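Local coordinates for adenosyl-chloride synthase (Thermotoga maritima, PDB 2ZBV), which binds adenosine at its subunit interfaces and, like related SAM hydrolases and SAM-dependent halogenases, probably acts on S-adenosyl-L-methionine, at residues Gly3-Trp8 with Ile32-Glu37; Ser60-Val65 with Tyr87-Asp92; Val223-Leu228 with Val242-Ala247. All blocks are in the same frame, centred on the assembly; numbering follows the deposited sequence.

How the contacts relate
Contacts 1 and 2 belong to one buried sheet of the N-terminal domain, where strand 2-6 lies beside strand 62-66; backbone bonds join Gly3 and Leu5 to Leu64, Phe4 packs on Leu64 and Ile34 on Phe63. Their chemistry nevertheless differs. Contact 2 is a regular parallel ladder with apolar side chains on both faces, whereas contact 1 lies at a strand end with a bulge, a buried histidine network and a ribose-binding aspartate. Contact 3, about 29 Å from contact 1 between centres, joins two turns, partly at the surface of the C-terminal domain, and hydrogen-bonds adenine through backbone atoms. The adenosine pockets lie between subunits, so contacts 1 and 3 of different chains meet the same nucleoside.

Contact 1 (Gly3-Trp8 with Ile32-Glu37); sequences GFLTDW and IDITHE. With ADN (adenosine), chain D.
His36 meets Phe4 in a T-shaped pair: its imidazole edge stands over the phenyl face, with His36 CE1 3.3 Å from Phe4 CD2 and the planes 83° apart. Both imidazole nitrogens are engaged. His36 ND1 lies 2.9 Å from Thr6 OG1 in a hydrogen bond that either group could donate, while His36 NE2 donates a hydrogen bond to Asp33 OD2 at 2.8 Å. That donor approaches from above the carboxylate plane yet the bond stays within the imidazole plane, so the two bonds fix the ring's rotation. Thr6 OG1, set between its backbone N and carbonyl carbon (chi1 78°), also accepts from Trp8 N and closes an ST turn. Asp7 is the middle residue of this turn, and its OD1 and OD2 accept hydrogen bonds from O3' and O2' of adenosine, respectively; Val242 and Leu244 of the third subunit bind the same adenosine.

Behind the side chains runs a parallel ladder. Phe4 N donates to Ile32 O, and Phe4 O receives Ile34 N at 2.7 Å plus a weak bond from Thr35 N. The register slips by one here, a beta bulge, before Thr6 N reaches Thr35 O at 3.0 Å.

The two segments belong to the beta-alpha-beta unit of strand 2-6, helix 14-25 and strand 31-33. Phe4 and His36 pack against helix 14-25, whose Lys19 salt-bridges Asp33, whereas Leu5 and Ile34 face helix 43-54 and strand 62-66 continues the sheet.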
loop_
_atom_site.group_PDB
_atom_site.type_symbol
_atom_site.label_atom_id
_atom_site.label_comp_id
_atom_site.label_asym_id
_atom_site.label_seq_id
_atom_site.Cartn_x
_atom_site.Cartn_y
_atom_site.Cartn_z
ATOM N N GLY A 3 -13.310 -6.615 6.064
ATOM C CA GLY A 3 -12.540 -6.729 4.827
ATOM C C GLY A 3 -12.815 -5.454 4.045
ATOM O O GLY A 3 -13.964 -5.176 3.719
ATOM N N PHE A 4 -11.767 -4.705 3.712
ATOM C CA PHE A 4 -11.898 -3.398 3.056
ATOM C C PHE A 4 -11.477 -3.407 1.577
ATOM O O PHE A 4 -10.330 -3.729 1.252
ATOM C CB PHE A 4 -11.042 -2.415 3.875
ATOM C CG PHE A 4 -11.420 -0.953 3.740
ATOM C CD1 PHE A 4 -12.527 -0.543 2.999
ATOM C CD2 PHE A 4 -10.631 0.018 4.368
ATOM C CE1 PHE A 4 -12.846 0.824 2.881
ATOM C CE2 PHE A 4 -10.934 1.386 4.259
ATOM C CZ PHE A 4 -12.049 1.785 3.509
ATOM N N LEU A 5 -12.406 -3.043 0.690
ATOM C CA LEU A 5 -12.152 -3.021 -0.759
ATOM C C LEU A 5 -12.680 -1.724 -1.409
ATOM O O LEU A 5 -13.854 -1.387 -1.253
ATOM C CB LEU A 5 -12.827 -4.245 -1.397
ATOM C CG LEU A 5 -12.843 -4.482 -2.913
ATOM C CD1 LEU A 5 -11.433 -4.494 -3.468
ATOM C CD2 LEU A 5 -13.512 -5.835 -3.195
ATOM N N THR A 6 -11.817 -1.004 -2.131
ATOM C CA THR A 6 -12.212 0.247 -2.797
ATOM C C THR A 6 -11.364 0.531 -4.046
ATOM O O THR A 6 -10.451 -0.223 -4.382
ATOM C CB THR A 6 -12.021 1.495 -1.889
ATOM O OG1 THR A 6 -10.633 1.856 -1.869
ATOM C CG2 THR A 6 -12.492 1.228 -0.444
ATOM N N ASP A 7 -11.675 1.647 -4.706
ATOM C CA ASP A 7 -10.942 2.107 -5.880
ATOM C C ASP A 7 -10.329 3.463 -5.514
ATOM O O ASP A 7 -10.006 4.261 -6.388
ATOM C CB ASP A 7 -11.893 2.260 -7.084
ATOM C CG ASP A 7 -12.994 3.305 -6.848
ATOM O OD1 ASP A 7 -13.293 3.610 -5.675
ATOM O OD2 ASP A 7 -13.576 3.808 -7.835
ATOM N N TRP A 8 -10.156 3.709 -4.215
ATOM C CA TRP A 8 -9.627 4.990 -3.746
ATOM C C TRP A 8 -8.126 5.201 -3.914
ATOM O O TRP A 8 -7.674 6.338 -4.006
ATOM C CB TRP A 8 -9.981 5.221 -2.273
ATOM C CG TRP A 8 -11.447 5.108 -1.938
ATOM C CD1 TRP A 8 -12.488 4.939 -2.809
ATOM C CD2 TRP A 8 -12.009 5.047 -0.626
ATOM N NE1 TRP A 8 -13.661 4.760 -2.116
ATOM C CE2 TRP A 8 -13.396 4.822 -0.773
ATOM C CE3 TRP A 8 -11.472 5.154 0.666
ATOM C CZ2 TRP A 8 -14.260 4.697 0.326
ATOM C CZ3 TRP A 8 -12.332 5.029 1.763
ATOM C CH2 TRP A 8 -13.710 4.802 1.582
ATOM N N ILE A 32 -8.833 -5.414 7.536
ATOM C CA ILE A 32 -7.902 -6.046 6.612
ATOM C C ILE A 32 -8.213 -5.522 5.229
ATOM O O ILE A 32 -9.320 -5.667 4.744
ATOM C CB ILE A 32 -8.034 -7.576 6.599
ATOM C CG1 ILE A 32 -7.742 -8.126 8.004
ATOM C CG2 ILE A 32 -7.072 -8.162 5.551
ATOM C CD1 ILE A 32 -7.653 -9.643 8.080
ATOM N N ASP A 33 -7.230 -4.882 4.615
ATOM C CA ASP A 33 -7.400 -4.341 3.278
ATOM C C ASP A 33 -7.332 -5.473 2.263
ATOM O O ASP A 33 -6.395 -6.266 2.261
ATOM C CB ASP A 33 -6.299 -3.324 2.978
ATOM C CG ASP A 33 -6.367 -2.099 3.881
ATOM O OD1 ASP A 33 -5.295 -1.577 4.246
ATOM O OD2 ASP A 33 -7.487 -1.650 4.215
ATOM N N ILE A 34 -8.350 -5.565 1.425
ATOM C CA ILE A 34 -8.379 -6.565 0.374
ATOM C C ILE A 34 -7.544 -5.910 -0.725
ATOM O O ILE A 34 -6.584 -6.499 -1.228
ATOM C CB ILE A 34 -9.838 -6.841 -0.058
ATOM C CG1 ILE A 34 -10.559 -7.566 1.094
ATOM C CG2 ILE A 34 -9.875 -7.686 -1.336
ATOM C CD1 ILE A 34 -12.042 -7.791 0.877
ATOM N N THR A 35 -7.922 -4.681 -1.073
ATOM C CA THR A 35 -7.202 -3.848 -2.039
ATOM C C THR A 35 -7.901 -2.513 -2.203
ATOM O O THR A 35 -9.114 -2.416 -2.082
ATOM C CB THR A 35 -7.049 -4.466 -3.451
ATOM O OG1 THR A 35 -6.343 -3.534 -4.288
ATOM C CG2 THR A 35 -8.389 -4.732 -4.088
ATOM N N HIS A 36 -7.117 -1.481 -2.465
ATOM C CA HIS A 36 -7.664 -0.149 -2.660
ATOM C C HIS A 36 -7.236 0.339 -4.026
ATOM O O HIS A 36 -7.350 1.529 -4.339
ATOM C CB HIS A 36 -7.146 0.780 -1.568
ATOM C CG HIS A 36 -7.676 0.445 -0.211
ATOM N ND1 HIS A 36 -9.003 0.593 0.120
ATOM C CD2 HIS A 36 -7.075 -0.098 0.874
ATOM C CE1 HIS A 36 -9.200 0.156 1.350
ATOM N NE2 HIS A 36 -8.045 -0.269 1.830
ATOM N N GLU A 37 -6.754 -0.599 -4.838
ATOM C CA GLU A 37 -6.273 -0.280 -6.172
ATOM C C GLU A 37 -7.150 -0.759 -7.321
ATOM O O GLU A 37 -6.656 -0.951 -8.431
ATOM C CB GLU A 37 -4.858 -0.828 -6.368
ATOM C CG GLU A 37 -3.852 -0.380 -5.319
ATOM C CD GLU A 37 -3.795 1.124 -5.169
ATOM O OE1 GLU A 37 -3.781 1.824 -6.202
ATOM O OE2 GLU A 37 -3.756 1.607 -4.018
HETATM O "O5'" ADN D . -17.141 8.378 -2.535
HETATM C "C5'" ADN D . -16.097 7.537 -3.039
HETATM C "C4'" ADN D . -16.389 7.182 -4.495
HETATM O "O4'" ADN D . -16.419 8.361 -5.354
HETATM C "C3'" ADN D . -15.324 6.245 -5.112
HETATM O "O3'" ADN D . -15.681 4.877 -4.922
HETATM C "C2'" ADN D . -15.295 6.681 -6.594
HETATM O "O2'" ADN D . -15.676 5.616 -7.465
HETATM C "C1'" ADN D . -16.257 7.862 -6.698
HETATM N N9 ADN D . -15.687 8.901 -7.573
HETATM C C8 ADN D . -14.579 9.677 -7.301
HETATM N N7 ADN D . -14.343 10.489 -8.285
HETATM C C5 ADN D . -15.268 10.299 -9.251
HETATM C C6 ADN D . -15.517 10.874 -10.528
HETATM N N6 ADN D . -14.696 11.880 -11.023
HETATM N N1 ADN D . -16.569 10.420 -11.245
HETATM C C2 ADN D . -17.379 9.446 -10.783
HETATM N N3 ADN D . -17.179 8.880 -9.589
HETATM C C4 ADN D . -16.151 9.271 -8.803
#

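Contact 2 (Ser60-Val65 with Tyr87-Asp92)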
loop_
_atom_site.group_PDB
_atom_site.type_symbol
_atom_site.label_atom_id
_atom_site.label_comp_id
_atom_site.label_asym_id
_atom_site.label_seq_id
_atom_site.Cartn_x
_atom_site.Cartn_y
_atom_site.Cartn_z
ATOM N N SER A 60 -19.289 -14.397 9.239
ATOM C CA SER A 60 -19.491 -13.246 10.124
ATOM C C SER A 60 -18.610 -12.050 9.787
ATOM O O SER A 60 -18.682 -11.017 10.449
ATOM C CB SER A 60 -19.278 -13.630 11.591
ATOM O OG SER A 60 -20.330 -14.464 12.047
ATOM N N THR A 61 -17.772 -12.194 8.766
ATOM C CA THR A 61 -16.907 -11.105 8.345
ATOM C C THR A 61 -17.806 -10.047 7.723
ATOM O O THR A 61 -18.773 -10.377 7.043
ATOM C CB THR A 61 -15.899 -11.554 7.256
ATOM O OG1 THR A 61 -15.040 -12.578 7.775
ATOM C CG2 THR A 61 -15.058 -10.372 6.794
ATOM N N VAL A 62 -17.489 -8.782 7.979
ATOM C CA VAL A 62 -18.232 -7.665 7.408
ATOM C C VAL A 62 -17.326 -7.041 6.343
ATOM O O VAL A 62 -16.203 -6.651 6.634
ATOM C CB VAL A 62 -18.557 -6.584 8.466
ATOM C CG1 VAL A 62 -19.179 -5.373 7.785
ATOM C CG2 VAL A 62 -19.526 -7.144 9.519
ATOM N N PHE A 63 -17.816 -6.959 5.112
ATOM C CA PHE A 63 -17.041 -6.388 4.020
ATOM C C PHE A 63 -17.476 -4.963 3.690
ATOM O O PHE A 63 -18.656 -4.695 3.473
ATOM C CB PHE A 63 -17.176 -7.264 2.771
ATOM C CG PHE A 63 -16.534 -8.621 2.905
ATOM C CD1 PHE A 63 -15.192 -8.808 2.580
ATOM C CD2 PHE A 63 -17.273 -9.714 3.357
ATOM C CE1 PHE A 63 -14.587 -10.069 2.701
ATOM C CE2 PHE A 63 -16.679 -10.984 3.483
ATOM C CZ PHE A 63 -15.329 -11.154 3.151
ATOM N N LEU A 64 -16.513 -4.052 3.668
ATOM C CA LEU A 64 -16.778 -2.653 3.339
ATOM C C LEU A 64 -16.315 -2.500 1.896
ATOM O O LEU A 64 -15.120 -2.456 1.631
ATOM C CB LEU A 64 -15.976 -1.749 4.265
ATOM C CG LEU A 64 -16.003 -0.236 4.019
ATOM C CD1 LEU A 64 -17.431 0.292 3.962
ATOM C CD2 LEU A 64 -15.227 0.419 5.153
ATOM N N VAL A 65 -17.268 -2.447 0.969
ATOM C CA VAL A 65 -16.946 -2.378 -0.449
ATOM C C VAL A 65 -17.418 -1.070 -1.062
ATOM O O VAL A 65 -18.614 -0.860 -1.250
ATOM C CB VAL A 65 -17.601 -3.555 -1.201
ATOM C CG1 VAL A 65 -17.079 -3.624 -2.639
ATOM C CG2 VAL A 65 -17.331 -4.853 -0.449
ATOM N N TYR A 87 -21.298 -10.532 5.621
ATOM C CA TYR A 87 -21.996 -9.264 5.432
ATOM C C TYR A 87 -21.266 -8.317 4.481
ATOM O O TYR A 87 -20.038 -8.221 4.514
ATOM C CB TYR A 87 -22.197 -8.598 6.790
ATOM C CG TYR A 87 -23.008 -9.449 7.743
ATOM C CD1 TYR A 87 -24.403 -9.462 7.682
ATOM C CD2 TYR A 87 -22.381 -10.271 8.682
ATOM C CE1 TYR A 87 -25.159 -10.274 8.535
ATOM C CE2 TYR A 87 -23.126 -11.089 9.540
ATOM C CZ TYR A 87 -24.515 -11.085 9.460
ATOM O OH TYR A 87 -25.257 -11.896 10.294
ATOM N N PHE A 88 -22.039 -7.622 3.643
ATOM C CA PHE A 88 -21.489 -6.685 2.660
ATOM C C PHE A 88 -22.159 -5.324 2.701
ATOM O O PHE A 88 -23.352 -5.198 2.426
ATOM C CB PHE A 88 -21.629 -7.257 1.254
ATOM C CG PHE A 88 -20.964 -8.588 1.079
ATOM C CD1 PHE A 88 -19.651 -8.671 0.620
ATOM C CD2 PHE A 88 -21.630 -9.760 1.429
ATOM C CE1 PHE A 88 -19.004 -9.909 0.517
ATOM C CE2 PHE A 88 -20.991 -11.005 1.329
ATOM C CZ PHE A 88 -19.679 -11.078 0.873
ATOM N N VAL A 89 -21.371 -4.314 3.048
ATOM C CA VAL A 89 -21.821 -2.933 3.115
ATOM C C VAL A 89 -21.342 -2.284 1.817
ATOM O O VAL A 89 -20.134 -2.128 1.607
ATOM C CB VAL A 89 -21.180 -2.227 4.317
ATOM C CG1 VAL A 89 -21.642 -0.769 4.384
ATOM C CG2 VAL A 89 -21.534 -2.982 5.593
ATOM N N ALA A 90 -22.279 -1.910 0.948
ATOM C CA ALA A 90 -21.906 -1.333 -0.337
ATOM C C ALA A 90 -23.025 -0.601 -1.074
ATOM O O ALA A 90 -24.193 -0.645 -0.679
ATOM C CB ALA A 90 -21.369 -2.438 -1.234
ATOM N N PRO A 91 -22.667 0.108 -2.157
ATOM C CA PRO A 91 -23.684 0.820 -2.928
ATOM C C PRO A 91 -24.409 -0.213 -3.781
ATOM O O PRO A 91 -23.831 -1.242 -4.147
ATOM C CB PRO A 91 -22.859 1.794 -3.771
ATOM C CG PRO A 91 -21.571 1.049 -3.981
ATOM C CD PRO A 91 -21.311 0.495 -2.595
ATOM N N ASP A 92 -25.674 0.052 -4.084
ATOM C CA ASP A 92 -26.471 -0.859 -4.900
ATOM C C ASP A 92 -26.182 -0.603 -6.387
ATOM O O ASP A 92 -27.061 -0.169 -7.131
ATOM C CB ASP A 92 -27.965 -0.647 -4.593
ATOM C CG ASP A 92 -28.868 -1.551 -5.411
ATOM O OD1 ASP A 92 -28.528 -2.743 -5.586
ATOM O OD2 ASP A 92 -29.926 -1.074 -5.874
#
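Tyr87 O accepts from Phe63 N of the neighbouring strand at 2.6 Å, the shortest polar bond of this contact, and also has a longer CA-H...O contact from Val62. The phenyl edge of Phe63 lies beside this oxygen as well. The Phe63 N to Tyr87 O bond is one rung of a parallel beta ladder between strands 62-66 and 87-91, neighbours in the mixed six-stranded sheet of an alpha/beta domain, where their short segments run 19° apart. The ladder is regular: Tyr87 N donates to Thr61 O, Val89 N to Phe63 O at 2.8 Å, and Val65 N to Val89 O at 3.0 Å. All are close to straight.

The side chains divide between two faces. On one, the Phe63 and Phe88 rings run abreast in the same direction, nearly parallel (8°) but so displaced that little of either faces the other. Contact is made mainly by Phe63 CD2 and Phe88 CE1. In both, CG sits anti to the carbonyl carbon (chi1 -67° in Phe63, for instance), which sets the two rings alongside each other. The methyl Thr61 CG2 rests over one face of the Phe63 ring, toward its rim. Both phenylalanines reach Leu50 of helix 43-54, and Phe57 makes an edge-to-face pair with Phe63.

On the other face, Val62 CG1 touches Val89 CG2 at 4.0 Å, and Val62 CG2 abuts Tyr87 CB. Val62, Leu64 and Val89 pack against helix 127-140, so the sheet is sandwiched between helices.

Beyond Val89 the pairing stops at Pro91, which packs on the adenosine-binding Asp68. Lacking an N-H for the next rung, it presents CD to Val65 O at 3.3 Å.

Contact 3 (Val223-Leu228 with Val242-Ala247); sequences VDTGEL and VNLGDA. With ADN (adenosine), chain F.
Asn243 CB packs against Val223 CG2 at 3.6 Å, and CG follows near the carbonyl oxygens of Val223 and Asp224. With CG anti to the backbone N (chi1 180°), the amide is set between the 224-227 turn and the ligand. ND2 lies 3.0 Å from Val223 O and makes a weak hydrogen bond to Asp224 O, while OD1 turns to the adenine, 3.8 Å from its C2.

The backbone of the same residue is gripped twice: Gly226 N donates to Asn243 O at 2.7 Å, and Asn243 N to Glu227 O at 2.9 Å. Two type II turns are thereby joined, Asp224-Glu227 and Val242-Gly245. Gly226 adopts a positive phi (82°) in the first, a conformation that calls for glycine. Beside them Leu228 CD2 presses on Val242 CG2 at 3.5 Å, where strands 228-232 and 237-242 pair antiparallel, and Thr225 CG2 touches Leu244 CD1.

The second turn offers its backbone to adenosine. Val242 O accepts from adenosine N6 at 3.0 Å. Leu244 N donates to adenosine N1 at 2.9 Å. One acceptor and one donor thus match the Watson-Crick edge of adenine, a pattern consistent with selection for a 6-amino purine.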
loop_
_atom_site.group_PDB
_atom_site.type_symbol
_atom_site.label_atom_id
_atom_site.label_comp_id
_atom_site.label_asym_id
_atom_site.label_seq_id
_atom_site.Cartn_x
_atom_site.Cartn_y
_atom_site.Cartn_z
ATOM N N VAL A 223 6.774 -25.649 -16.710
ATOM C CA VAL A 223 7.076 -25.410 -18.111
ATOM C C VAL A 223 8.366 -24.614 -18.116
ATOM O O VAL A 223 8.781 -24.093 -17.078
ATOM C CB VAL A 223 5.955 -24.615 -18.827
ATOM C CG1 VAL A 223 4.654 -25.405 -18.778
ATOM C CG2 VAL A 223 5.780 -23.238 -18.188
ATOM N N ASP A 224 9.017 -24.525 -19.267
ATOM C CA ASP A 224 10.260 -23.775 -19.326
ATOM C C ASP A 224 9.994 -22.287 -19.150
ATOM O O ASP A 224 8.872 -21.816 -19.346
ATOM C CB ASP A 224 10.977 -24.031 -20.652
ATOM C CG ASP A 224 11.308 -25.496 -20.849
ATOM O OD1 ASP A 224 11.768 -26.135 -19.875
ATOM O OD2 ASP A 224 11.119 -26.008 -21.968
ATOM N N THR A 225 11.036 -21.557 -18.770
ATOM C CA THR A 225 10.934 -20.125 -18.564
ATOM C C THR A 225 10.373 -19.472 -19.820
ATOM O O THR A 225 10.756 -19.830 -20.934
ATOM C CB THR A 225 12.321 -19.523 -18.251
ATOM O OG1 THR A 225 13.204 -19.770 -19.352
ATOM C CG2 THR A 225 12.915 -20.173 -17.009
ATOM N N GLY A 226 9.450 -18.531 -19.642
ATOM C CA GLY A 226 8.876 -17.840 -20.784
ATOM C C GLY A 226 7.748 -18.545 -21.526
ATOM O O GLY A 226 7.156 -17.961 -22.429
ATOM N N GLU A 227 7.447 -19.785 -21.159
ATOM C CA GLU A 227 6.375 -20.537 -21.814
ATOM C C GLU A 227 5.002 -20.319 -21.173
ATOM O O GLU A 227 4.898 -20.067 -19.971
ATOM C CB GLU A 227 6.690 -22.038 -21.795
ATOM C CG GLU A 227 7.912 -22.446 -22.598
ATOM C CD GLU A 227 7.854 -21.979 -24.042
ATOM O OE1 GLU A 227 6.791 -22.127 -24.684
ATOM O OE2 GLU A 227 8.880 -21.471 -24.540
ATOM N N LEU A 228 3.954 -20.435 -21.987
ATOM C CA LEU A 228 2.568 -20.271 -21.539
ATOM C C LEU A 228 2.028 -21.521 -20.846
ATOM O O LEU A 228 2.401 -22.643 -21.185
ATOM C CB LEU A 228 1.656 -19.963 -22.732
ATOM C CG LEU A 228 1.639 -18.551 -23.316
ATOM C CD1 LEU A 228 1.079 -18.604 -24.738
ATOM C CD2 LEU A 228 0.800 -17.631 -22.427
ATOM N N VAL A 242 2.523 -17.037 -17.860
ATOM C CA VAL A 242 3.760 -17.276 -18.597
ATOM C C VAL A 242 4.768 -17.474 -17.477
ATOM O O VAL A 242 4.903 -16.616 -16.600
ATOM C CB VAL A 242 4.183 -16.052 -19.459
ATOM C CG1 VAL A 242 5.602 -16.235 -19.980
ATOM C CG2 VAL A 242 3.218 -15.881 -20.634
ATOM N N ASN A 243 5.455 -18.610 -17.482
ATOM C CA ASN A 243 6.430 -18.884 -16.443
ATOM C C ASN A 243 7.520 -17.821 -16.415
ATOM O O ASN A 243 8.273 -17.661 -17.375
ATOM C CB ASN A 243 7.044 -20.269 -16.641
ATOM C CG ASN A 243 8.065 -20.592 -15.585
ATOM O OD1 ASN A 243 7.948 -20.139 -14.450
ATOM N ND2 ASN A 243 9.070 -21.385 -15.942
ATOM N N LEU A 244 7.592 -17.091 -15.307
ATOM C CA LEU A 244 8.581 -16.031 -15.141
ATOM C C LEU A 244 8.404 -14.943 -16.193
ATOM O O LEU A 244 9.361 -14.263 -16.571
ATOM C CB LEU A 244 10.000 -16.611 -15.202
ATOM C CG LEU A 244 10.425 -17.401 -13.951
ATOM C CD1 LEU A 244 11.683 -18.230 -14.222
ATOM C CD2 LEU A 244 10.654 -16.427 -12.809
ATOM N N GLY A 245 7.165 -14.778 -16.652
ATOM C CA GLY A 245 6.857 -13.768 -17.649
ATOM C C GLY A 245 5.486 -13.151 -17.420
ATOM O O GLY A 245 4.842 -13.420 -16.398
ATOM N N ASP A 246 5.035 -12.348 -18.384
ATOM C CA ASP A 246 3.757 -11.641 -18.315
ATOM C C ASP A 246 2.775 -12.115 -19.388
ATOM O O ASP A 246 2.897 -11.742 -20.555
ATOM C CB ASP A 246 4.007 -10.139 -18.492
ATOM C CG ASP A 246 2.759 -9.295 -18.262
ATOM O OD1 ASP A 246 1.645 -9.720 -18.637
ATOM O OD2 ASP A 246 2.900 -8.183 -17.713
ATOM N N ALA A 247 1.788 -12.909 -18.985
ATOM C CA ALA A 247 0.794 -13.433 -19.915
ATOM C C ALA A 247 -0.084 -12.357 -20.561
ATOM O O ALA A 247 -0.464 -12.481 -21.726
ATOM C CB ALA A 247 -0.087 -14.466 -19.209
HETATM O "O5'" ADN F . 2.584 -17.980 -4.736
HETATM C "C5'" ADN F . 3.065 -16.644 -4.784
HETATM C "C4'" ADN F . 4.316 -16.613 -5.654
HETATM O "O4'" ADN F . 4.021 -17.018 -7.015
HETATM C "C3'" ADN F . 4.930 -15.201 -5.753
HETATM O "O3'" ADN F . 5.908 -15.017 -4.743
HETATM C "C2'" ADN F . 5.490 -15.142 -7.202
HETATM O "O2'" ADN F . 6.916 -14.938 -7.218
HETATM C "C1'" ADN F . 5.090 -16.480 -7.839
HETATM N N9 ADN F . 4.597 -16.272 -9.208
HETATM C C8 ADN F . 3.447 -15.609 -9.565
HETATM N N7 ADN F . 3.314 -15.604 -10.856
HETATM C C5 ADN F . 4.356 -16.255 -11.418
HETATM C C6 ADN F . 4.750 -16.563 -12.757
HETATM N N6 ADN F . 3.977 -16.158 -13.822
HETATM N N1 ADN F . 5.893 -17.255 -12.956
HETATM C C2 ADN F . 6.656 -17.656 -11.930
HETATM N N3 ADN F . 6.321 -17.387 -10.663
HETATM C C4 ADN F . 5.196 -16.699 -10.368
#